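Local coordinates for putative S-adenosyl-L-methionine-dependent Methyltransferase (Methanococcus maripaludis, PDB 3DLC), which binds S-adenosylmethionine and probably transfers its methyl group, possibly to a sterol-type substrate, as an enzyme with a Rossmann-like fold, at residues I31-I36 against A62-F67; I48-G53 against H103-E108; G55-A60 against L114-G119. All blocks are in the same frame, centred on the assembly; numbering follows the deposited sequence.

Interaction 1. Residues I31-I36 against A62-F67; sequences IIAENI and AKQSDF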
loop_
_atom_site.group_PDB
_atom_site.type_symbol
_atom_site.label_atom_id
_atom_site.label_comp_id
_atom_site.label_asym_id
_atom_site.label_seq_id
_atom_site.Cartn_x
_atom_site.Cartn_y
_atom_site.Cartn_z
ATOM N N ILE A 31 3.309 1.160 13.223
ATOM C CA ILE A 31 3.958 -0.148 13.347
ATOM C C ILE A 31 4.454 -0.620 11.969
ATOM O O ILE A 31 5.576 -1.098 11.834
ATOM C CB ILE A 31 3.017 -1.197 13.989
ATOM C CG1 ILE A 31 2.719 -0.815 15.456
ATOM C CG2 ILE A 31 3.575 -2.613 13.888
ATOM C CD1 ILE A 31 3.923 -0.857 16.374
ATOM N N ILE A 32 3.606 -0.511 10.958
ATOM C CA ILE A 32 3.997 -0.926 9.628
ATOM C C ILE A 32 5.155 -0.055 9.149
ATOM O O ILE A 32 6.127 -0.561 8.551
ATOM C CB ILE A 32 2.813 -0.887 8.665
ATOM C CG1 ILE A 32 1.784 -1.975 9.063
ATOM C CG2 ILE A 32 3.285 -1.106 7.225
ATOM C CD1 ILE A 32 0.433 -1.871 8.349
ATOM N N ALA A 33 5.079 1.253 9.362
ATOM C CA ALA A 33 6.181 2.138 8.983
ATOM C C ALA A 33 7.484 1.741 9.651
ATOM O O ALA A 33 8.539 1.684 9.032
ATOM C CB ALA A 33 5.814 3.598 9.296
ATOM N N GLU A 34 7.408 1.436 10.939
ATOM C CA GLU A 34 8.569 1.004 11.682
ATOM C C GLU A 34 9.100 -0.308 11.134
ATOM O O GLU A 34 10.316 -0.494 10.992
ATOM C CB GLU A 34 8.191 0.876 13.160
ATOM C CG GLU A 34 9.272 0.341 14.041
ATOM C CD GLU A 34 8.875 0.319 15.493
ATOM O OE1 GLU A 34 7.808 -0.181 15.853
ATOM O OE2 GLU A 34 9.650 0.838 16.269
ATOM N N ASN A 35 8.204 -1.233 10.807
ATOM C CA ASN A 35 8.608 -2.509 10.235
ATOM C C ASN A 35 9.390 -2.283 8.935
ATOM O O ASN A 35 10.423 -2.940 8.699
ATOM C CB ASN A 35 7.409 -3.410 9.932
ATOM C CG ASN A 35 6.759 -3.968 11.168
ATOM O OD1 ASN A 35 7.358 -3.955 12.249
ATOM N ND2 ASN A 35 5.548 -4.505 11.005
ATOM N N ILE A 36 8.912 -1.358 8.091
ATOM C CA ILE A 36 9.533 -1.087 6.810
ATOM C C ILE A 36 10.918 -0.459 7.013
ATOM O O ILE A 36 11.912 -0.853 6.364
ATOM C CB ILE A 36 8.625 -0.170 5.963
ATOM C CG1 ILE A 36 7.351 -0.920 5.566
ATOM C CG2 ILE A 36 9.382 0.390 4.747
ATOM C CD1 ILE A 36 6.232 0.029 5.108
ATOM N N ALA A 62 6.248 9.480 7.050
ATOM C CA ALA A 62 6.829 10.830 7.123
ATOM C C ALA A 62 7.289 11.150 8.539
ATOM O O ALA A 62 8.329 11.766 8.757
ATOM C CB ALA A 62 5.821 11.862 6.624
ATOM N N LYS A 63 6.501 10.740 9.520
ATOM C CA LYS A 63 6.822 11.063 10.906
ATOM C C LYS A 63 8.024 10.303 11.454
ATOM O O LYS A 63 8.622 10.738 12.433
ATOM C CB LYS A 63 5.608 10.814 11.794
ATOM C CG LYS A 63 4.462 11.795 11.561
ATOM C CD LYS A 63 3.283 11.423 12.435
ATOM C CE LYS A 63 2.093 12.343 12.259
ATOM N NZ LYS A 63 0.925 11.788 13.024
ATOM N N GLN A 64 8.409 9.228 10.785
ATOM C CA GLN A 64 9.510 8.390 11.252
ATOM C C GLN A 64 10.739 8.418 10.375
ATOM O O GLN A 64 11.701 7.715 10.687
ATOM C CB GLN A 64 9.082 6.927 11.397
ATOM C CG GLN A 64 8.107 6.673 12.496
ATOM C CD GLN A 64 7.789 5.203 12.668
ATOM O OE1 GLN A 64 8.679 4.333 12.689
ATOM N NE2 GLN A 64 6.521 4.931 12.883
ATOM N N SER A 65 10.758 9.223 9.312
ATOM C CA SER A 65 11.848 9.190 8.334
ATOM C C SER A 65 12.030 10.535 7.669
ATOM O O SER A 65 11.258 11.458 7.919
ATOM C CB SER A 65 11.514 8.191 7.219
ATOM O OG SER A 65 10.477 8.713 6.377
ATOM N N ASP A 66 12.984 10.575 6.744
ATOM C CA ASP A 66 13.282 11.765 5.957
ATOM C C ASP A 66 12.903 11.600 4.478
ATOM O O ASP A 66 13.410 12.312 3.630
ATOM C CB ASP A 66 14.771 12.149 6.075
ATOM C CG ASP A 66 15.211 12.304 7.497
ATOM O OD1 ASP A 66 14.477 12.913 8.261
ATOM O OD2 ASP A 66 16.296 11.793 7.857
ATOM N N PHE A 67 12.047 10.643 4.169
ATOM C CA PHE A 67 11.637 10.474 2.799
ATOM C C PHE A 67 10.830 11.618 2.213
ATOM O O PHE A 67 10.088 12.296 2.930
ATOM C CB PHE A 67 10.674 9.258 2.648
ATOM C CG PHE A 67 11.334 7.912 2.665
ATOM C CD1 PHE A 67 12.073 7.478 1.578
ATOM C CD2 PHE A 67 11.121 7.034 3.692
ATOM C CE1 PHE A 67 12.634 6.221 1.566
ATOM C CE2 PHE A 67 11.703 5.768 3.678
ATOM C CZ PHE A 67 12.439 5.377 2.616
#
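The flat carboxamide of Gln64 meets the 31-36 helix with both of its polar atoms. On one side of its plane, below NE2, lies the methyl of Ala33, with CB 3.9 Å from NE2. Beyond the oxygen end stands Glu34, whose CA is 3.5 Å from OE1 of Gln64. CB of Glu34 is equally near, so the oxygen rests against the root of this residue, while its carboxylate leads off in another direction. The amide is delivered by an extended chain: CG is anti to the carbonyl carbon of Gln64 (chi1 -68°), and the straight run that follows carries it across to the neighbouring helix. There NE2 donates a hydrogen bond to the carbonyl O of Pro30, one residue ahead of the segment, which fixes the rotation of the group. The contact joins two helices packed on the same face of a Rossmann-like sheet, helix 28-40 and helix 56-64, with Ala33 also fitting against Ala60 and Leu61. Were Gln64 cut back to an alanine, the Pro30 carbonyl would probably lose its amide donor, and Ala33 CB and the CA and CB of Glu34 the group lying against them. Past the helix the chain turns into strand 66-73, and here Arg94 binds the carbonyl oxygens of Ala62, Ser65 and Phe67. A weak bond from Phe67 N to Ser65 OG, 3.3 Å long, spans the same turn.

Interaction 2. Residues I48-G53 against H103-E108; sequences IDIGSG and HNIPIE. With SAM (S-adenosylmethionine), chain C.
Ile48 and Ile107 meet tip to tip, joining the first strand of the Rossmann-like methyltransferase sheet to the loop that leads from strand 95-99 to strand 112-118. From CB, which points at the loop, the Ile48 side chain splits into two branches that both bear on one methyl. CG1 comes within 4.0 Å of Ile107 CD1, and CG2, on the other branch, lies 4.1 Å from that same CD1. The tip closes most tightly: with chi2 at -55°, Ile48 CD1 turns toward the loop, to 3.6 Å from Ile107 CD1, though Ile107 has a second conformer and these distances hold for one of the two. Two residues along, Ile50 CD1 and Ile105 CD1 touch more loosely, at 4.3 Å. Between the two loop isoleucines Pro106 is the centre of an inverse gamma turn, closed by Ile107 N bonding Ile105 O at 2.8 Å. Ile137 of helix 127-137 packs against both Ile48 and Ile105, adding to the buried apolar packing.

Both segments also reach S-adenosylmethionine. His103, with ND1 held by Asp101 and NE2 by Glu125 O, stands near the adenine amino group N6, which is 3.9 Å from ND1. The glycine-rich turn after the strand, consistent with a GxGxxA pattern, hugs the cofactor: a CB on Gly51 would strike the ribose O4'. Gly51 O takes a hydrogen bond from the ammonium N of S-adenosylmethionine at 2.8 Å, and CA of Gly53 comes within 3.2 Å of O3'.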
loop_
_atom_site.group_PDB
_atom_site.type_symbol
_atom_site.label_atom_id
_atom_site.label_comp_id
_atom_site.label_asym_id
_atom_site.label_seq_id
_atom_site.Cartn_x
_atom_site.Cartn_y
_atom_site.Cartn_z
ATOM N N ILE A 48 7.180 5.904 -2.777
ATOM C CA ILE A 48 5.860 5.966 -3.404
ATOM C C ILE A 48 4.937 5.040 -2.622
ATOM O O ILE A 48 5.276 3.880 -2.406
ATOM C CB ILE A 48 5.873 5.522 -4.882
ATOM C CG1 ILE A 48 6.982 6.205 -5.686
ATOM C CG2 ILE A 48 4.517 5.716 -5.504
ATOM C CD1 ILE A 48 7.020 7.697 -5.677
ATOM N N ASP A 49 3.797 5.572 -2.163
ATOM C CA ASP A 49 2.746 4.832 -1.466
ATOM C C ASP A 49 1.606 4.651 -2.468
ATOM O O ASP A 49 0.893 5.588 -2.811
ATOM C CB ASP A 49 2.323 5.628 -0.233
ATOM C CG ASP A 49 1.232 4.973 0.584
ATOM O OD1 ASP A 49 0.917 3.797 0.323
ATOM O OD2 ASP A 49 0.703 5.670 1.483
ATOM N N ILE A 50 1.460 3.423 -2.962
ATOM C CA ILE A 50 0.480 3.104 -3.998
ATOM C C ILE A 50 -0.842 2.701 -3.362
ATOM O O ILE A 50 -0.904 1.816 -2.519
ATOM C CB ILE A 50 0.997 2.020 -4.941
ATOM C CG1 ILE A 50 2.311 2.497 -5.619
ATOM C CG2 ILE A 50 -0.084 1.657 -5.991
ATOM C CD1 ILE A 50 2.930 1.456 -6.540
ATOM N N GLY A 51 -1.911 3.348 -3.800
ATOM C CA GLY A 51 -3.222 3.148 -3.220
ATOM C C GLY A 51 -3.250 3.723 -1.817
ATOM O O GLY A 51 -3.713 3.084 -0.864
ATOM N N SER A 52 -2.766 4.961 -1.704
ATOM C CA SER A 52 -2.544 5.620 -0.444
ATOM C C SER A 52 -3.821 5.933 0.348
ATOM O O SER A 52 -3.766 6.108 1.565
ATOM C CB SER A 52 -1.733 6.902 -0.702
ATOM O OG SER A 52 -2.225 7.614 -1.838
ATOM N N GLY A 53 -4.956 6.025 -0.346
ATOM C CA GLY A 53 -6.217 6.207 0.327
ATOM C C GLY A 53 -6.233 7.501 1.129
ATOM O O GLY A 53 -5.809 8.538 0.647
ATOM N N HIS A 103 -1.631 1.103 -12.964
ATOM C CA HIS A 103 -1.430 0.539 -14.299
ATOM C C HIS A 103 -0.818 1.524 -15.273
ATOM O O HIS A 103 -0.517 1.150 -16.411
ATOM C CB HIS A 103 -2.731 0.015 -14.894
ATOM C CG HIS A 103 -3.361 -1.063 -14.083
ATOM N ND1 HIS A 103 -4.287 -0.790 -13.106
ATOM C CD2 HIS A 103 -3.142 -2.398 -14.035
ATOM C CE1 HIS A 103 -4.659 -1.930 -12.541
ATOM N NE2 HIS A 103 -3.976 -2.918 -13.081
ATOM N N ASN A 104 -0.627 2.770 -14.856
ATOM C CA ASN A 104 -0.040 3.784 -15.726
ATOM C C ASN A 104 0.465 4.910 -14.832
ATOM O O ASN A 104 -0.111 5.982 -14.731
ATOM C CB ASN A 104 -1.087 4.251 -16.730
ATOM C CG ASN A 104 -0.526 5.235 -17.688
ATOM O OD1 ASN A 104 0.547 5.004 -18.214
ATOM N ND2 ASN A 104 -1.253 6.325 -17.963
ATOM N N ILE A 105 1.551 4.614 -14.146
ATOM C CA ILE A 105 2.018 5.494 -13.076
ATOM C C ILE A 105 2.695 6.731 -13.640
ATOM O O ILE A 105 3.632 6.601 -14.428
ATOM C CB ILE A 105 2.996 4.753 -12.137
ATOM C CG1 ILE A 105 2.350 3.487 -11.572
ATOM C CG2 ILE A 105 3.459 5.710 -11.005
ATOM C CD1 ILE A 105 3.303 2.604 -10.710
ATOM N N PRO A 106 2.255 7.928 -13.234
ATOM C CA PRO A 106 2.816 9.183 -13.789
ATOM C C PRO A 106 4.088 9.608 -13.079
ATOM O O PRO A 106 4.201 10.705 -12.524
ATOM C CB PRO A 106 1.684 10.181 -13.573
ATOM C CG PRO A 106 1.099 9.762 -12.282
ATOM C CD PRO A 106 1.116 8.220 -12.335
ATOM N N ILE A 107 5.029 8.680 -13.093
ATOM C CA ILE A 107 6.342 8.849 -12.477
ATOM C C ILE A 107 7.385 8.292 -13.440
ATOM O O ILE A 107 7.141 7.292 -14.125
ATOM C CB ILE A 107 6.384 8.149 -11.081
ATOM C CG1 ILE A 107 5.360 8.793 -10.138
ATOM C CG2 ILE A 107 7.790 8.196 -10.472
ATOM C CD1 ILE A 107 5.203 8.054 -8.813
ATOM N N GLU A 108 8.531 8.956 -13.494
ATOM C CA GLU A 108 9.595 8.532 -14.394
ATOM C C GLU A 108 10.218 7.200 -14.010
ATOM O O GLU A 108 10.113 6.709 -12.888
ATOM C CB GLU A 108 10.695 9.598 -14.538
ATOM C CG GLU A 108 11.557 9.856 -13.335
ATOM C CD GLU A 108 12.586 10.967 -13.600
ATOM O OE1 GLU A 108 12.301 11.874 -14.413
ATOM O OE2 GLU A 108 13.674 10.942 -13.004
HETATM N N SAM C . -3.473 2.415 1.877
HETATM C CA SAM C . -4.613 2.942 2.671
HETATM C C SAM C . -4.602 2.338 4.049
HETATM O O SAM C . -3.959 1.304 4.240
HETATM O OXT SAM C . -5.281 2.868 4.922
HETATM C CB SAM C . -5.923 2.702 1.946
HETATM C CG SAM C . -6.299 1.271 1.728
HETATM S SD SAM C . -7.873 1.195 0.850
HETATM C CE SAM C . -8.375 -0.358 1.537
HETATM C "C5'" SAM C . -7.389 0.767 -0.905
HETATM C "C4'" SAM C . -6.997 1.930 -1.865
HETATM O "O4'" SAM C . -6.382 1.576 -3.147
HETATM C "C3'" SAM C . -8.148 2.929 -2.148
HETATM O "O3'" SAM C . -7.765 4.185 -1.680
HETATM C "C2'" SAM C . -8.277 2.884 -3.672
HETATM O "O2'" SAM C . -8.786 4.037 -4.303
HETATM C "C1'" SAM C . -6.851 2.510 -4.111
HETATM N N9 SAM C . -6.777 1.853 -5.426
HETATM C C8 SAM C . -7.463 0.728 -5.817
HETATM N N7 SAM C . -7.089 0.350 -7.062
HETATM C C5 SAM C . -6.162 1.266 -7.484
HETATM C C6 SAM C . -5.454 1.426 -8.678
HETATM N N6 SAM C . -5.616 0.655 -9.769
HETATM N N1 SAM C . -4.556 2.435 -8.732
HETATM C C2 SAM C . -4.383 3.298 -7.676
HETATM N N3 SAM C . -5.096 3.221 -6.517
HETATM C C4 SAM C . -5.944 2.197 -6.457
#

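Interaction 3. Residues G55-A60 against L114-G119; sequences GALSIA and LIVSRG. With SAM (S-adenosylmethionine), chain C.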
loop_
_atom_site.group_PDB
_atom_site.type_symbol
_atom_site.label_atom_id
_atom_site.label_comp_id
_atom_site.label_asym_id
_atom_site.label_seq_id
_atom_site.Cartn_x
_atom_site.Cartn_y
_atom_site.Cartn_z
ATOM N N GLY A 55 -4.289 8.369 3.338
ATOM C CA GLY A 55 -2.922 8.788 3.539
ATOM C C GLY A 55 -2.225 8.348 4.791
ATOM O O GLY A 55 -1.112 8.798 5.059
ATOM N N ALA A 56 -2.837 7.468 5.586
ATOM C CA ALA A 56 -2.286 7.181 6.903
ATOM C C ALA A 56 -0.926 6.508 6.863
ATOM O O ALA A 56 -0.132 6.735 7.760
ATOM C CB ALA A 56 -3.267 6.394 7.764
ATOM N N LEU A 57 -0.652 5.665 5.873
ATOM C CA LEU A 57 0.672 5.012 5.835
ATOM C C LEU A 57 1.745 6.041 5.464
ATOM O O LEU A 57 2.825 6.060 6.032
ATOM C CB LEU A 57 0.709 3.805 4.886
ATOM C CG LEU A 57 2.022 3.024 4.850
ATOM C CD1 LEU A 57 2.437 2.518 6.260
ATOM C CD2 LEU A 57 1.889 1.888 3.840
ATOM N N SER A 58 1.427 6.914 4.523
ATOM C CA SER A 58 2.352 7.977 4.136
ATOM C C SER A 58 2.650 8.903 5.322
ATOM O O SER A 58 3.787 9.321 5.545
ATOM C CB SER A 58 1.810 8.789 2.965
ATOM O OG SER A 58 1.872 8.081 1.741
ATOM N N ILE A 59 1.598 9.287 6.041
ATOM C CA ILE A 59 1.750 10.148 7.217
ATOM C C ILE A 59 2.650 9.455 8.276
ATOM O O ILE A 59 3.582 10.082 8.796
ATOM C CB ILE A 59 0.375 10.566 7.782
ATOM C CG1 ILE A 59 -0.319 11.539 6.793
ATOM C CG2 ILE A 59 0.526 11.110 9.180
ATOM C CD1 ILE A 59 -1.780 11.811 7.127
ATOM N N ALA A 60 2.420 8.171 8.530
ATOM C CA ALA A 60 3.218 7.472 9.514
ATOM C C ALA A 60 4.682 7.391 9.085
ATOM O O ALA A 60 5.590 7.602 9.880
ATOM C CB ALA A 60 2.634 6.076 9.752
ATOM N N LEU A 114 11.962 3.343 -2.594
ATOM C CA LEU A 114 11.056 2.481 -1.850
ATOM C C LEU A 114 9.651 2.632 -2.375
ATOM O O LEU A 114 9.220 3.740 -2.644
ATOM C CB LEU A 114 11.069 2.847 -0.364
ATOM C CG LEU A 114 10.142 2.071 0.560
ATOM C CD1 LEU A 114 10.507 0.585 0.654
ATOM C CD2 LEU A 114 10.141 2.747 1.967
ATOM N N ILE A 115 8.968 1.519 -2.588
ATOM C CA ILE A 115 7.558 1.522 -2.975
ATOM C C ILE A 115 6.801 0.711 -1.945
ATOM O O ILE A 115 7.121 -0.466 -1.712
ATOM C CB ILE A 115 7.328 0.943 -4.385
ATOM C CG1 ILE A 115 8.139 1.724 -5.415
ATOM C CG2 ILE A 115 5.862 0.894 -4.715
ATOM C CD1 ILE A 115 8.121 1.120 -6.835
ATOM N N VAL A 116 5.799 1.328 -1.325
ATOM C CA VAL A 116 4.965 0.671 -0.344
ATOM C C VAL A 116 3.513 0.702 -0.809
ATOM O O VAL A 116 3.126 1.540 -1.593
ATOM C CB VAL A 116 5.099 1.346 1.059
ATOM C CG1 VAL A 116 6.567 1.374 1.514
ATOM C CG2 VAL A 116 4.498 2.762 1.082
ATOM N N SER A 117 2.713 -0.225 -0.304
ATOM C CA SER A 117 1.283 -0.238 -0.602
ATOM C C SER A 117 0.585 -1.157 0.373
ATOM O O SER A 117 0.985 -2.318 0.529
ATOM C CB SER A 117 1.058 -0.786 -1.983
ATOM O OG SER A 117 -0.317 -0.837 -2.312
ATOM N N ARG A 118 -0.464 -0.642 1.024
ATOM C CA ARG A 118 -1.269 -1.427 1.946
ATOM C C ARG A 118 -2.691 -1.488 1.480
ATOM O O ARG A 118 -3.320 -0.462 1.226
ATOM C CB ARG A 118 -1.239 -0.848 3.363
ATOM C CG ARG A 118 -2.026 -1.672 4.341
ATOM C CD ARG A 118 -2.201 -0.999 5.731
ATOM N NE ARG A 118 -3.035 -1.857 6.541
ATOM C CZ ARG A 118 -4.360 -1.957 6.387
ATOM N NH1 ARG A 118 -4.992 -1.109 5.605
ATOM N NH2 ARG A 118 -5.027 -2.872 7.051
ATOM N N GLY A 119 -3.247 -2.680 1.437
ATOM C CA GLY A 119 -4.660 -2.827 1.170
ATOM C C GLY A 119 -5.180 -2.457 -0.188
ATOM O O GLY A 119 -6.382 -2.227 -0.303
HETATM N N SAM C . -3.473 2.415 1.877
HETATM C CA SAM C . -4.613 2.942 2.671
HETATM C C SAM C . -4.602 2.338 4.049
HETATM O O SAM C . -3.959 1.304 4.240
HETATM O OXT SAM C . -5.281 2.868 4.922
HETATM C CB SAM C . -5.923 2.702 1.946
HETATM C CG SAM C . -6.299 1.271 1.728
HETATM S SD SAM C . -7.873 1.195 0.850
HETATM C CE SAM C . -8.375 -0.358 1.537
HETATM C "C5'" SAM C . -7.389 0.767 -0.905
HETATM C "C4'" SAM C . -6.997 1.930 -1.865
HETATM O "O4'" SAM C . -6.382 1.576 -3.147
HETATM C "C3'" SAM C . -8.148 2.929 -2.148
HETATM O "O3'" SAM C . -7.765 4.185 -1.680
HETATM C "C2'" SAM C . -8.277 2.884 -3.672
HETATM O "O2'" SAM C . -8.786 4.037 -4.303
HETATM C "C1'" SAM C . -6.851 2.510 -4.111
HETATM N N9 SAM C . -6.777 1.853 -5.426
HETATM C C8 SAM C . -7.463 0.728 -5.817
HETATM N N7 SAM C . -7.089 0.350 -7.062
HETATM C C5 SAM C . -6.162 1.266 -7.484
HETATM C C6 SAM C . -5.454 1.426 -8.678
HETATM N N6 SAM C . -5.616 0.655 -9.769
HETATM N N1 SAM C . -4.556 2.435 -8.732
HETATM C C2 SAM C . -4.383 3.298 -7.676
HETATM N N3 SAM C . -5.096 3.221 -6.517
HETATM C C4 SAM C . -5.944 2.197 -6.457
#
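The first turn of helix 56-64, with Gly55 at its N-cap position, passes over the end of strand 112-118, bringing the CA atoms of Leu57 and Arg118 to 7.8 Å. Leu57 spans the gap. With chi1 at -177° its isobutyl group swings opposite the backbone N and reaches the strand, where CD2 lies obliquely across Val116 and is 3.9 Å from CG2. The same methyl also reaches CB of Arg118, at 4.2 Å, so one leucine branch covers two alternate residues of the strand, both of whose CB atoms point toward the helix.

From that covered CB the arginine runs extended away from the helix to S-adenosylmethionine. A bend at chi4 (-76°) turns the guanidinium so that NH1 donates to the cofactor carboxylate O at 3.0 Å and 164°, with the oxygen at the edge of the group and in its plane. CB, CG and CD of Arg118 also line this oxygen, CD lying 3.3 Å from O of S-adenosylmethionine. NE is bonded to Gly149 O, and Phe150 adds a cation-pi contact. At the backbone, Arg118 O accepts a hydrogen bond of 3.0 Å from the ammonium N of S-adenosylmethionine. One residue thus addresses both ends of the methionine zwitterion, its side chain the carboxylate and its carbonyl the ammonium, consistent with a role in orienting the amino-acid part of the cofactor, whose ammonium also donates to Gly51 O.

How the interactions relate
From the N terminus, helix 28-40 comes first; interaction 1 closes the shortest loop by bringing the 62-67 segment back to it. Strand 46-50 and the start of helix 56-64 lie inside that loop, and each starts a longer one: interaction 2 returns from residues 103-108, interaction 3 from 114-119. No loop nests in another; all three cross in pairs. Interactions 1 and 3 lie on one face of the sheet and touch through Ile32 on Leu57 and Ile36 and Phe67 on Leu114, whereas interaction 2 packs on the opposite face. Asp49 with Ser58 and Ile50 with Ser117 bond interactions 2 and 3 together, and both of these reach S-adenosylmethionine.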